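Local coordinates for protein translation initiation factor eIF-2B (Pyrococcus horikoshii, PDB 1VB5) that probably catalyses the exchange of GDP for GTP on initiation factor 2, as a member of the eIF-2B alpha/beta/delta subunit family, at residues G110-T115 and K137-E142; I125-K130 and E157-E162; R176-A181 and N210-Y215; M233-D238 and N248-V253. All blocks are in the same frame, centred on the assembly; numbering follows the deposited sequence.

Interaction 1 of 4, residues G110-T115 and K137-E142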
loop_
_atom_site.group_PDB
_atom_site.type_symbol
_atom_site.label_atom_id
_atom_site.label_comp_id
_atom_site.label_asym_id
_atom_site.label_seq_id
_atom_site.Cartn_x
_atom_site.Cartn_y
_atom_site.Cartn_z
ATOM N N GLY B 110 22.401 -1.034 -14.849
ATOM C CA GLY B 110 22.463 -1.656 -13.538
ATOM C C GLY B 110 21.373 -1.167 -12.590
ATOM O O GLY B 110 21.263 -1.639 -11.458
ATOM N N ASP B 111 20.566 -0.214 -13.046
ATOM C CA ASP B 111 19.483 0.330 -12.226
ATOM C C ASP B 111 18.394 -0.693 -11.914
ATOM O O ASP B 111 18.163 -1.639 -12.669
ATOM C CB ASP B 111 18.790 1.503 -12.934
ATOM C CG ASP B 111 19.302 2.866 -12.494
ATOM O OD1 ASP B 111 19.756 3.020 -11.337
ATOM O OD2 ASP B 111 19.215 3.804 -13.313
ATOM N N VAL B 112 17.731 -0.486 -10.784
ATOM C CA VAL B 112 16.593 -1.296 -10.390
ATOM C C VAL B 112 15.551 -0.204 -10.179
ATOM O O VAL B 112 15.612 0.548 -9.210
ATOM C CB VAL B 112 16.824 -2.063 -9.084
ATOM C CG1 VAL B 112 15.512 -2.715 -8.637
ATOM C CG2 VAL B 112 17.890 -3.145 -9.302
ATOM N N ILE B 113 14.715 -0.036 -11.146
ATOM C CA ILE B 113 13.682 0.996 -11.133
ATOM C C ILE B 113 12.386 0.542 -10.465
ATOM O O ILE B 113 11.832 -0.496 -10.817
ATOM C CB ILE B 113 13.341 1.437 -12.575
ATOM C CG1 ILE B 113 14.622 1.811 -13.326
ATOM C CG2 ILE B 113 12.373 2.614 -12.551
ATOM C CD1 ILE B 113 14.419 1.981 -14.832
ATOM N N ILE B 114 11.907 1.314 -9.499
ATOM C CA ILE B 114 10.659 0.970 -8.836
ATOM C C ILE B 114 9.637 2.012 -9.249
ATOM O O ILE B 114 9.960 3.199 -9.371
ATOM C CB ILE B 114 10.801 0.949 -7.289
ATOM C CG1 ILE B 114 9.500 0.444 -6.661
ATOM C CG2 ILE B 114 11.124 2.337 -6.767
ATOM C CD1 ILE B 114 9.634 0.046 -5.195
ATOM N N THR B 115 8.409 1.566 -9.489
ATOM C CA THR B 115 7.352 2.470 -9.903
ATOM C C THR B 115 6.035 2.012 -9.291
ATOM O O THR B 115 5.971 0.950 -8.668
ATOM C CB THR B 115 7.238 2.522 -11.461
ATOM O OG1 THR B 115 6.343 3.577 -11.844
ATOM C CG2 THR B 115 6.731 1.194 -12.013
ATOM N N LYS B 137 16.325 -3.574 -14.203
ATOM C CA LYS B 137 15.191 -4.389 -13.792
ATOM C C LYS B 137 14.149 -3.434 -13.233
ATOM O O LYS B 137 14.483 -2.347 -12.758
ATOM C CB LYS B 137 15.601 -5.386 -12.700
ATOM C CG LYS B 137 16.732 -6.324 -13.090
ATOM C CD LYS B 137 17.176 -7.180 -11.907
ATOM C CE LYS B 137 18.445 -7.965 -12.235
ATOM N NZ LYS B 137 18.940 -8.754 -11.064
ATOM N N VAL B 138 12.890 -3.841 -13.280
ATOM C CA VAL B 138 11.821 -3.002 -12.780
ATOM C C VAL B 138 11.003 -3.673 -11.679
ATOM O O VAL B 138 10.695 -4.859 -11.748
ATOM C CB VAL B 138 10.859 -2.600 -13.916
ATOM C CG1 VAL B 138 9.761 -1.691 -13.376
ATOM C CG2 VAL B 138 11.632 -1.905 -15.027
ATOM N N ILE B 139 10.675 -2.898 -10.652
ATOM C CA ILE B 139 9.849 -3.380 -9.559
ATOM C C ILE B 139 8.611 -2.512 -9.672
ATOM O O ILE B 139 8.711 -1.285 -9.704
ATOM C CB ILE B 139 10.522 -3.164 -8.179
ATOM C CG1 ILE B 139 11.845 -3.932 -8.121
ATOM C CG2 ILE B 139 9.592 -3.637 -7.071
ATOM C CD1 ILE B 139 12.705 -3.617 -6.908
ATOM N N LEU B 140 7.447 -3.142 -9.765
ATOM C CA LEU B 140 6.206 -2.394 -9.893
ATOM C C LEU B 140 5.108 -2.988 -9.026
ATOM O O LEU B 140 5.132 -4.171 -8.702
ATOM C CB LEU B 140 5.773 -2.383 -11.355
ATOM C CG LEU B 140 5.513 -3.764 -11.952
ATOM C CD1 LEU B 140 4.014 -4.011 -12.008
ATOM C CD2 LEU B 140 6.120 -3.838 -13.341
ATOM N N THR B 141 4.137 -2.159 -8.660
ATOM C CA THR B 141 3.037 -2.596 -7.817
ATOM C C THR B 141 1.841 -3.003 -8.658
ATOM O O THR B 141 1.647 -2.486 -9.756
ATOM C CB THR B 141 2.575 -1.472 -6.870
ATOM O OG1 THR B 141 2.012 -0.402 -7.644
ATOM C CG2 THR B 141 3.735 -0.945 -6.067
ATOM N N GLU B 142 1.037 -3.928 -8.135
ATOM C CA GLU B 142 -0.155 -4.380 -8.838
ATOM C C GLU B 142 -1.155 -3.221 -8.900
ATOM O O GLU B 142 -1.949 -3.129 -9.841
ATOM C CB GLU B 142 -0.767 -5.585 -8.121
ATOM C CG GLU B 142 -1.216 -5.312 -6.702
ATOM C CD GLU B 142 -1.561 -6.593 -5.942
ATOM O OE1 GLU B 142 -1.988 -6.498 -4.768
ATOM O OE2 GLU B 142 -1.402 -7.691 -6.517
#
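Ile139 packs between Val112 and Ile114 of the next strand, a good example of how one branched side chain can fill the groove between alternate residues of a parallel sheet. Its CB lies 4.0 Å from CG1 of Ile114, and its CG2 branch meets the outer part of that same neighbour. CG1 swings to the other side, beside its own backbone N (chi1 -61°), and so heads for Val112. The chain ends with CD1 only 3.4 Å from CG1 of Val112, closer than usual van der Waals contact, so the packing is tight at this point. Beneath these side chains the backbones of 111-115 and 137-141 pair in parallel. Ile113 is held through both its N and its O: the N donates to Lys137 O (2.8 Å), and the O accepts from Ile139 N (2.7 Å) in a nearly straight bond of 167°. Bonds from Lys137 N to Asp111 O and from Thr115 N to Ile139 O extend the pairing both ways. On the face that carries Thr115, its CG2 lies alongside CB of Leu140, 3.8 Å away. These strands are the two arms of a beta-alpha-beta crossover through helix 120-131. Leu140 and Val138 lean on helix 148-158, Ile139 reaches strand 163-166, and on the far flank of 111-115 strand 180-183 pairs with Ile114 through backbone bonds to Ile180 and Ile182, while Thr115 OG1 bonds to Ile182 O.

Interaction 2 of 4, residues I125-K130 and E157-E162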
loop_
_atom_site.group_PDB
_atom_site.type_symbol
_atom_site.label_atom_id
_atom_site.label_comp_id
_atom_site.label_asym_id
_atom_site.label_seq_id
_atom_site.Cartn_x
_atom_site.Cartn_y
_atom_site.Cartn_z
ATOM N N ILE B 125 9.474 5.699 -21.228
ATOM C CA ILE B 125 10.802 6.043 -20.734
ATOM C C ILE B 125 11.574 4.736 -20.594
ATOM O O ILE B 125 12.720 4.617 -21.026
ATOM C CB ILE B 125 10.750 6.719 -19.335
ATOM C CG1 ILE B 125 10.167 8.130 -19.452
ATOM C CG2 ILE B 125 12.148 6.770 -18.724
ATOM C CD1 ILE B 125 10.062 8.865 -18.117
ATOM N N ILE B 126 10.928 3.754 -19.981
ATOM C CA ILE B 126 11.548 2.457 -19.761
ATOM C C ILE B 126 11.892 1.746 -21.074
ATOM O O ILE B 126 12.984 1.195 -21.222
ATOM C CB ILE B 126 10.630 1.583 -18.868
ATOM C CG1 ILE B 126 10.705 2.094 -17.422
ATOM C CG2 ILE B 126 11.031 0.129 -18.940
ATOM C CD1 ILE B 126 9.683 1.465 -16.469
ATOM N N ARG B 127 10.970 1.775 -22.026
ATOM C CA ARG B 127 11.186 1.135 -23.317
ATOM C C ARG B 127 12.316 1.787 -24.108
ATOM O O ARG B 127 13.113 1.096 -24.748
ATOM C CB ARG B 127 9.898 1.164 -24.139
ATOM C CG ARG B 127 8.881 0.117 -23.718
ATOM C CD ARG B 127 7.582 0.251 -24.492
ATOM N NE ARG B 127 6.762 -0.943 -24.325
ATOM C CZ ARG B 127 5.461 -1.003 -24.586
ATOM N NH1 ARG B 127 4.818 0.068 -25.028
ATOM N NH2 ARG B 127 4.803 -2.141 -24.393
ATOM N N THR B 128 12.381 3.116 -24.067
ATOM C CA THR B 128 13.424 3.837 -24.783
ATOM C C THR B 128 14.791 3.507 -24.187
ATOM O O THR B 128 15.780 3.382 -24.911
ATOM C CB THR B 128 13.202 5.369 -24.722
ATOM O OG1 THR B 128 11.973 5.703 -25.380
ATOM C CG2 THR B 128 14.356 6.108 -25.408
ATOM N N ALA B 129 14.845 3.359 -22.866
ATOM C CA ALA B 129 16.105 3.040 -22.201
ATOM C C ALA B 129 16.576 1.651 -22.619
ATOM O O ALA B 129 17.766 1.434 -22.858
ATOM C CB ALA B 129 15.939 3.106 -20.676
ATOM N N LYS B 130 15.641 0.710 -22.701
ATOM C CA LYS B 130 15.975 -0.653 -23.104
ATOM C C LYS B 130 16.424 -0.673 -24.563
ATOM O O LYS B 130 17.346 -1.397 -24.928
ATOM C CB LYS B 130 14.767 -1.577 -22.944
ATOM C CG LYS B 130 15.045 -3.003 -23.403
ATOM C CD LYS B 130 13.805 -3.644 -24.015
ATOM C CE LYS B 130 13.285 -2.828 -25.204
ATOM N NZ LYS B 130 12.168 -3.502 -25.927
ATOM N N GLU B 157 6.521 -7.173 -20.351
ATOM C CA GLU B 157 6.774 -8.532 -20.804
ATOM C C GLU B 157 6.825 -8.521 -22.334
ATOM O O GLU B 157 7.683 -9.157 -22.939
ATOM C CB GLU B 157 5.662 -9.455 -20.313
ATOM C CG GLU B 157 5.914 -10.929 -20.536
ATOM C CD GLU B 157 4.853 -11.785 -19.864
ATOM O OE1 GLU B 157 3.665 -11.668 -20.247
ATOM O OE2 GLU B 157 5.203 -12.567 -18.948
ATOM N N PHE B 158 5.905 -7.786 -22.949
ATOM C CA PHE B 158 5.852 -7.682 -24.405
ATOM C C PHE B 158 7.195 -7.155 -24.920
ATOM O O PHE B 158 7.720 -7.623 -25.930
ATOM C CB PHE B 158 4.729 -6.718 -24.816
ATOM C CG PHE B 158 4.593 -6.525 -26.308
ATOM C CD1 PHE B 158 3.823 -7.401 -27.072
ATOM C CD2 PHE B 158 5.221 -5.456 -26.946
ATOM C CE1 PHE B 158 3.678 -7.215 -28.450
ATOM C CE2 PHE B 158 5.086 -5.258 -28.323
ATOM C CZ PHE B 158 4.311 -6.140 -29.078
ATOM N N SER B 159 7.758 -6.191 -24.200
ATOM C CA SER B 159 9.015 -5.574 -24.598
ATOM C C SER B 159 10.281 -6.327 -24.183
ATOM O O SER B 159 11.386 -5.920 -24.540
ATOM C CB SER B 159 9.064 -4.141 -24.064
ATOM O OG SER B 159 7.981 -3.376 -24.576
ATOM N N GLY B 160 10.128 -7.421 -23.442
ATOM C CA GLY B 160 11.291 -8.188 -23.016
ATOM C C GLY B 160 12.073 -7.546 -21.881
ATOM O O GLY B 160 13.280 -7.771 -21.716
ATOM N N ILE B 161 11.387 -6.738 -21.086
ATOM C CA ILE B 161 12.028 -6.063 -19.970
ATOM C C ILE B 161 11.829 -6.870 -18.687
ATOM O O ILE B 161 10.730 -7.341 -18.397
ATOM C CB ILE B 161 11.460 -4.636 -19.832
ATOM C CG1 ILE B 161 11.798 -3.852 -21.110
ATOM C CG2 ILE B 161 12.036 -3.942 -18.599
ATOM C CD1 ILE B 161 11.044 -2.560 -21.277
ATOM N N GLU B 162 12.905 -7.048 -17.932
ATOM C CA GLU B 162 12.840 -7.806 -16.689
ATOM C C GLU B 162 12.070 -7.025 -15.621
ATOM O O GLU B 162 12.308 -5.837 -15.415
ATOM C CB GLU B 162 14.255 -8.122 -16.194
ATOM C CG GLU B 162 14.309 -9.271 -15.199
ATOM C CD GLU B 162 15.695 -9.472 -14.607
ATOM O OE1 GLU B 162 16.687 -9.422 -15.373
ATOM O OE2 GLU B 162 15.788 -9.689 -13.376
#
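Ile126 is the first residue of the helical segment to meet 157-162: its CG2 branch packs against CD1 of Ile161 at 3.6 Å, an apolar touch at the inner end of a contact that grows more polar toward its rim. One residue on, Arg127 stretches from CG to NE as an extended chain and brings its guanidinium to the end of helix 148-158. There NE donates to OG of Ser159 (2.7 Å), which lies at the edge of the group yet tilted 25° from its plane. The bond is bent, with an N-H...O angle of 142°. Salt bridges to Glu124 through NH1 and to Glu155 through NH2 hold the same guanidinium, which should limit its rotation. A turn later comes Lys130. Its CG starts anti to the backbone N (chi1 178°), and bends further along lay CD against CG1 of Ile161, 3.5 Å away, before NZ turns to the carbonyl O of Ser159 (2.9 Å), meeting a lone pair in the carbonyl plane. Ser159 is thus held through both its hydroxyl and its carbonyl, just where Gly160, with positive phi, closes helix 148-158 in a Schellman motif. Helices 120-131 and 148-158 are joined here on one side of the sheet: Ile126 and Ile161 both rest on Phe136 of strand 136-141 and on Leu156, while helix 78-106 packs on the other flank of 120-131 through Thr128 and Ala129.

Interaction 3 of 4, residues R176-A181 and N210-Y215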
loop_
_atom_site.group_PDB
_atom_site.type_symbol
_atom_site.label_atom_id
_atom_site.label_comp_id
_atom_site.label_asym_id
_atom_site.label_seq_id
_atom_site.Cartn_x
_atom_site.Cartn_y
_atom_site.Cartn_z
ATOM N N ARG B 176 14.147 -0.116 -0.814
ATOM C CA ARG B 176 15.453 -0.596 -0.363
ATOM C C ARG B 176 16.296 -1.239 -1.466
ATOM O O ARG B 176 17.495 -0.986 -1.561
ATOM C CB ARG B 176 15.265 -1.613 0.772
ATOM C CG ARG B 176 15.175 -0.989 2.160
ATOM C CD ARG B 176 14.457 -1.881 3.168
ATOM N NE ARG B 176 14.874 -3.278 3.101
ATOM C CZ ARG B 176 14.538 -4.204 3.998
ATOM N NH1 ARG B 176 13.781 -3.883 5.040
ATOM N NH2 ARG B 176 14.953 -5.454 3.850
ATOM N N GLU B 177 15.667 -2.072 -2.288
ATOM C CA GLU B 177 16.364 -2.760 -3.370
ATOM C C GLU B 177 16.541 -1.867 -4.599
ATOM O O GLU B 177 17.457 -2.062 -5.391
ATOM C CB GLU B 177 15.579 -4.014 -3.775
ATOM C CG GLU B 177 15.092 -4.854 -2.603
ATOM C CD GLU B 177 16.219 -5.548 -1.857
ATOM O OE1 GLU B 177 15.954 -6.101 -0.766
ATOM O OE2 GLU B 177 17.366 -5.550 -2.364
ATOM N N ALA B 178 15.654 -0.892 -4.756
ATOM C CA ALA B 178 15.702 0.004 -5.906
ATOM C C ALA B 178 16.876 0.961 -5.840
ATOM O O ALA B 178 17.410 1.220 -4.764
ATOM C CB ALA B 178 14.403 0.794 -6.003
ATOM N N SER B 179 17.275 1.479 -6.997
ATOM C CA SER B 179 18.368 2.440 -7.073
ATOM C C SER B 179 17.782 3.776 -7.530
ATOM O O SER B 179 18.437 4.821 -7.456
ATOM C CB SER B 179 19.422 1.974 -8.075
ATOM O OG SER B 179 18.869 1.898 -9.378
ATOM N N ILE B 180 16.543 3.728 -8.009
ATOM C CA ILE B 180 15.859 4.925 -8.477
ATOM C C ILE B 180 14.372 4.650 -8.646
ATOM O O ILE B 180 13.969 3.539 -8.978
ATOM C CB ILE B 180 16.457 5.418 -9.823
ATOM C CG1 ILE B 180 15.772 6.711 -10.262
ATOM C CG2 ILE B 180 16.292 4.353 -10.893
ATOM C CD1 ILE B 180 16.460 7.390 -11.451
ATOM N N ALA B 181 13.561 5.670 -8.397
ATOM C CA ALA B 181 12.120 5.557 -8.518
ATOM C C ALA B 181 11.640 6.526 -9.596
ATOM O O ALA B 181 12.105 7.667 -9.671
ATOM C CB ALA B 181 11.456 5.884 -7.180
ATOM N N ASN B 210 15.218 5.926 2.604
ATOM C CA ASN B 210 16.293 5.034 2.177
ATOM C C ASN B 210 17.240 5.656 1.144
ATOM O O ASN B 210 18.017 4.947 0.500
ATOM C CB ASN B 210 15.690 3.729 1.628
ATOM C CG ASN B 210 14.983 2.907 2.711
ATOM O OD1 ASN B 210 15.632 2.294 3.562
ATOM N ND2 ASN B 210 13.647 2.908 2.690
ATOM N N ALA B 211 17.176 6.978 0.991
ATOM C CA ALA B 211 18.038 7.688 0.044
ATOM C C ALA B 211 17.982 7.130 -1.377
ATOM O O ALA B 211 19.001 6.762 -1.961
ATOM C CB ALA B 211 19.481 7.678 0.547
ATOM N N ILE B 212 16.779 7.068 -1.922
ATOM C CA ILE B 212 16.566 6.589 -3.276
ATOM C C ILE B 212 15.967 7.752 -4.063
ATOM O O ILE B 212 14.870 8.214 -3.758
ATOM C CB ILE B 212 15.597 5.388 -3.279
ATOM C CG1 ILE B 212 16.258 4.218 -2.554
ATOM C CG2 ILE B 212 15.250 4.981 -4.710
ATOM C CD1 ILE B 212 15.285 3.334 -1.860
ATOM N N PRO B 213 16.697 8.257 -5.067
ATOM C CA PRO B 213 16.184 9.374 -5.868
ATOM C C PRO B 213 14.818 9.093 -6.464
ATOM O O PRO B 213 14.607 8.087 -7.141
ATOM C CB PRO B 213 17.282 9.602 -6.916
ATOM C CG PRO B 213 18.121 8.347 -6.868
ATOM C CD PRO B 213 18.078 7.919 -5.442
ATOM N N PHE B 214 13.896 10.008 -6.200
ATOM C CA PHE B 214 12.507 9.899 -6.637
ATOM C C PHE B 214 12.189 10.893 -7.757
ATOM O O PHE B 214 12.147 12.101 -7.525
ATOM C CB PHE B 214 11.604 10.175 -5.428
ATOM C CG PHE B 214 10.156 9.832 -5.636
ATOM C CD1 PHE B 214 9.675 8.566 -5.316
ATOM C CD2 PHE B 214 9.259 10.795 -6.080
ATOM C CE1 PHE B 214 8.322 8.269 -5.426
ATOM C CE2 PHE B 214 7.899 10.509 -6.196
ATOM C CZ PHE B 214 7.431 9.241 -5.864
ATOM N N TYR B 215 11.944 10.388 -8.964
ATOM C CA TYR B 215 11.625 11.262 -10.091
ATOM C C TYR B 215 10.193 11.108 -10.563
ATOM O O TYR B 215 9.621 10.013 -10.528
ATOM C CB TYR B 215 12.564 11.000 -11.273
ATOM C CG TYR B 215 13.970 11.524 -11.082
ATOM C CD1 TYR B 215 14.922 10.797 -10.355
ATOM C CD2 TYR B 215 14.349 12.751 -11.627
ATOM C CE1 TYR B 215 16.222 11.287 -10.186
ATOM C CE2 TYR B 215 15.638 13.250 -11.460
ATOM C CZ TYR B 215 16.569 12.517 -10.747
ATOM O OH TYR B 215 17.858 13.002 -10.633
#
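Ile180 and Tyr215 meet at a slant, the CD1 tip of the isoleucine approaching CD1 of the tyrosine ring at 3.9 Å. Ile180 owes this reach to its first torsion, which sets CG1 anti to the backbone N (chi1 -177°) and carries CG1 past the carbonyl O of Pro213 on the way to the ring. The following pair faces the other side of the sheet. Ala181 is too short to reach far, but its CB comes obliquely to the ring of Phe214, 3.7 Å from CD1. Ile212 is directed toward the other segment: its CG2 lodges over the backbone of Ile180, 3.8 Å from that residue's N, while its CD1 reaches the backbone N of Arg176. Pro213 adds its CG, resting 3.6 Å from the carbonyl O of Ser179. At the outer end the aliphatic CG of Arg176 passes OD1 of Asn210, guanidinium and amide planes 62° apart; the amide's ND2 is turned back to the carbonyl of Ala206. Two backbone bonds fix the register among these side chains. Ala181 N donates to Pro213 O (2.9 Å), and Tyr215 N to Ala181 O (2.8 Å), both close to straight, so Ala181 is held through N and O alike in parallel pairing. Ala211, with positive phi, ends helix 200-209 in a Schellman motif, and the Cys175-Cys207 disulfide ties that helix to helix 171-175. The chain then enters strand 214-217 beside 180-183. Phe214 packs under helix 200-209, Ile180 and Ala181 touch strand 111-115, and Asn210 meets Tyr201 of the second subunit.

Interaction 4 of 4, residues M233-D238 and N248-V253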
loop_
_atom_site.group_PDB
_atom_site.type_symbol
_atom_site.label_atom_id
_atom_site.label_comp_id
_atom_site.label_asym_id
_atom_site.label_seq_id
_atom_site.Cartn_x
_atom_site.Cartn_y
_atom_site.Cartn_z
ATOM N N MET B 233 -8.896 18.367 -5.947
ATOM C CA MET B 233 -10.023 17.453 -5.775
ATOM C C MET B 233 -9.524 16.049 -6.110
ATOM O O MET B 233 -9.058 15.806 -7.226
ATOM C CB MET B 233 -11.163 17.803 -6.738
ATOM C CG MET B 233 -11.939 19.069 -6.412
ATOM S SD MET B 233 -13.124 19.490 -7.734
ATOM C CE MET B 233 -14.486 18.346 -7.383
ATOM N N LEU B 234 -9.613 15.129 -5.153
ATOM C CA LEU B 234 -9.172 13.753 -5.376
ATOM C C LEU B 234 -10.391 12.880 -5.670
ATOM O O LEU B 234 -11.213 12.623 -4.786
ATOM C CB LEU B 234 -8.425 13.234 -4.146
ATOM C CG LEU B 234 -7.220 14.077 -3.711
ATOM C CD1 LEU B 234 -6.630 13.511 -2.427
ATOM C CD2 LEU B 234 -6.178 14.102 -4.823
ATOM N N MET B 235 -10.496 12.435 -6.920
ATOM C CA MET B 235 -11.617 11.616 -7.374
ATOM C C MET B 235 -11.733 10.274 -6.649
ATOM O O MET B 235 -10.732 9.664 -6.268
ATOM C CB MET B 235 -11.512 11.393 -8.890
ATOM C CG MET B 235 -12.736 10.736 -9.519
ATOM S SD MET B 235 -12.673 10.690 -11.333
ATOM C CE MET B 235 -11.939 9.073 -11.630
ATOM N N GLU B 236 -12.970 9.819 -6.473
ATOM C CA GLU B 236 -13.244 8.563 -5.786
ATOM C C GLU B 236 -14.287 7.730 -6.546
ATOM O O GLU B 236 -15.169 8.285 -7.205
ATOM C CB GLU B 236 -13.760 8.869 -4.376
ATOM C CG GLU B 236 -13.771 7.681 -3.438
ATOM C CD GLU B 236 -14.399 7.993 -2.086
ATOM O OE1 GLU B 236 -14.233 9.131 -1.592
ATOM O OE2 GLU B 236 -15.049 7.089 -1.517
ATOM N N ARG B 237 -14.169 6.406 -6.464
ATOM C CA ARG B 237 -15.114 5.489 -7.107
ATOM C C ARG B 237 -15.614 4.525 -6.037
ATOM O O ARG B 237 -14.921 4.273 -5.053
ATOM C CB ARG B 237 -14.452 4.636 -8.197
ATOM C CG ARG B 237 -13.876 5.349 -9.402
ATOM C CD ARG B 237 -13.322 4.292 -10.365
ATOM N NE ARG B 237 -12.099 4.709 -11.045
ATOM C CZ ARG B 237 -12.062 5.498 -12.113
ATOM N NH1 ARG B 237 -13.190 5.962 -12.641
ATOM N NH2 ARG B 237 -10.893 5.828 -12.652
ATOM N N ASP B 238 -16.805 3.973 -6.238
ATOM C CA ASP B 238 -17.362 3.013 -5.289
ATOM C C ASP B 238 -16.586 1.702 -5.368
ATOM O O ASP B 238 -16.159 1.286 -6.448
ATOM C CB ASP B 238 -18.837 2.759 -5.601
ATOM C CG ASP B 238 -19.735 3.872 -5.104
ATOM O OD1 ASP B 238 -19.300 5.042 -5.126
ATOM O OD2 ASP B 238 -20.882 3.579 -4.700
ATOM N N ASN B 248 -12.531 4.421 -1.433
ATOM C CA ASN B 248 -11.592 4.310 -2.544
ATOM C C ASN B 248 -11.219 5.638 -3.194
ATOM O O ASN B 248 -11.684 5.955 -4.291
ATOM C CB ASN B 248 -12.177 3.342 -3.587
ATOM C CG ASN B 248 -11.287 3.163 -4.809
ATOM O OD1 ASN B 248 -10.062 3.074 -4.709
ATOM N ND2 ASN B 248 -11.913 3.084 -5.977
ATOM N N VAL B 249 -10.389 6.415 -2.504
ATOM C CA VAL B 249 -9.917 7.696 -3.022
ATOM C C VAL B 249 -8.775 7.292 -3.944
ATOM O O VAL B 249 -7.743 6.787 -3.490
ATOM C CB VAL B 249 -9.388 8.609 -1.884
ATOM C CG1 VAL B 249 -8.891 9.938 -2.455
ATOM C CG2 VAL B 249 -10.497 8.863 -0.864
ATOM N N LEU B 250 -8.967 7.511 -5.240
ATOM C CA LEU B 250 -7.989 7.106 -6.243
ATOM C C LEU B 250 -6.699 7.901 -6.366
ATOM O O LEU B 250 -5.699 7.373 -6.851
ATOM C CB LEU B 250 -8.670 7.044 -7.612
ATOM C CG LEU B 250 -9.767 5.984 -7.752
ATOM C CD1 LEU B 250 -10.692 6.363 -8.886
ATOM C CD2 LEU B 250 -9.141 4.610 -7.981
ATOM N N PHE B 251 -6.699 9.157 -5.936
ATOM C CA PHE B 251 -5.485 9.948 -6.067
ATOM C C PHE B 251 -4.997 10.585 -4.782
ATOM O O PHE B 251 -5.769 10.852 -3.860
ATOM C CB PHE B 251 -5.668 11.021 -7.145
ATOM C CG PHE B 251 -6.191 10.479 -8.443
ATOM C CD1 PHE B 251 -7.557 10.400 -8.678
ATOM C CD2 PHE B 251 -5.319 10.014 -9.418
ATOM C CE1 PHE B 251 -8.052 9.862 -9.872
ATOM C CE2 PHE B 251 -5.800 9.475 -10.611
ATOM C CZ PHE B 251 -7.169 9.399 -10.837
ATOM N N ASP B 252 -3.693 10.821 -4.741
ATOM C CA ASP B 252 -3.056 11.414 -3.586
ATOM C C ASP B 252 -2.177 12.580 -3.979
ATOM O O ASP B 252 -2.056 12.915 -5.156
ATOM C CB ASP B 252 -2.195 10.378 -2.877
ATOM C CG ASP B 252 -0.858 10.107 -3.600
ATOM O OD1 ASP B 252 -0.856 9.685 -4.771
ATOM O OD2 ASP B 252 0.204 10.308 -2.977
ATOM N N VAL B 253 -1.542 13.168 -2.971
ATOM C CA VAL B 253 -0.664 14.309 -3.160
ATOM C C VAL B 253 0.714 14.102 -2.529
ATOM O O VAL B 253 0.826 13.756 -1.350
ATOM C CB VAL B 253 -1.293 15.571 -2.549
ATOM C CG1 VAL B 253 -0.420 16.785 -2.846
ATOM C CG2 VAL B 253 -2.691 15.768 -3.101
#
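The ring of Phe251 takes Met235 at its edge: CB of the methionine lies near the ring plane, 3.9 Å from CE1. The same Met235 serves a second flat group, because its bent chain lays CE over one face of the Arg237 guanidinium, 3.2 Å above the plane and displaced toward the rim. The side chains of Leu250 and Arg237 cross at about a right angle, and CD1 of the leucine comes obliquely to the guanidinium, neither over a face nor at an edge, 3.1 Å from NE of Arg237. Met235 CE also lies beside Leu250 CD1, so the three side chains make one cluster. The third flat group, the Asn248 amide, sends ND2 to the carbonyl O of Arg237 in a weak bond of 3.4 Å. Firmer is the backbone link from Leu250 N to Met235 O, 3.0 Å long. At the far end Leu234 has CG anti to its carbonyl carbon (chi1 -56°), which places both methyls over the carbonyl O of Phe251, while CB meets CG1 of Val249 at 3.7 Å and CD2 approaches Val253. Glu236 turns its carboxylate to a salt bridge with Arg247. Ser61 binds the backbone of Met235 and Met233, and Leu234 and Val249 also pack on Leu173 and Gln170 of the second subunit. The two segments run in nearly opposite directions with a single backbone bridge, Glu236 to Val249, on either side of the small hairpin 240-241/244-245: an irregular antiparallel pairing at the foot of a beta hairpin, placed at the subunit interface.

In the fold
Along the chain, interactions 1 and 2 interlock, since their segments alternate, and interactions 3 and 4 follow in series. Interactions 1 and 3 share one sheet, with centres 10 Å apart and strands 111-115 and 180-183 as neighbours; the strand order of its parallel part, 163-166, 136-141, 111-115, 180-183, 214-217, is that of a Rossmann-like fold. Interaction 2, centred about 11 Å from interaction 1, ties together helices on one side of that sheet and touches it directly. Interaction 4, centred about 24 to 29 Å from the others, lies away from the main sheet. It meets the second subunit most broadly, where interactions 1 and 3 reach it through one residue each.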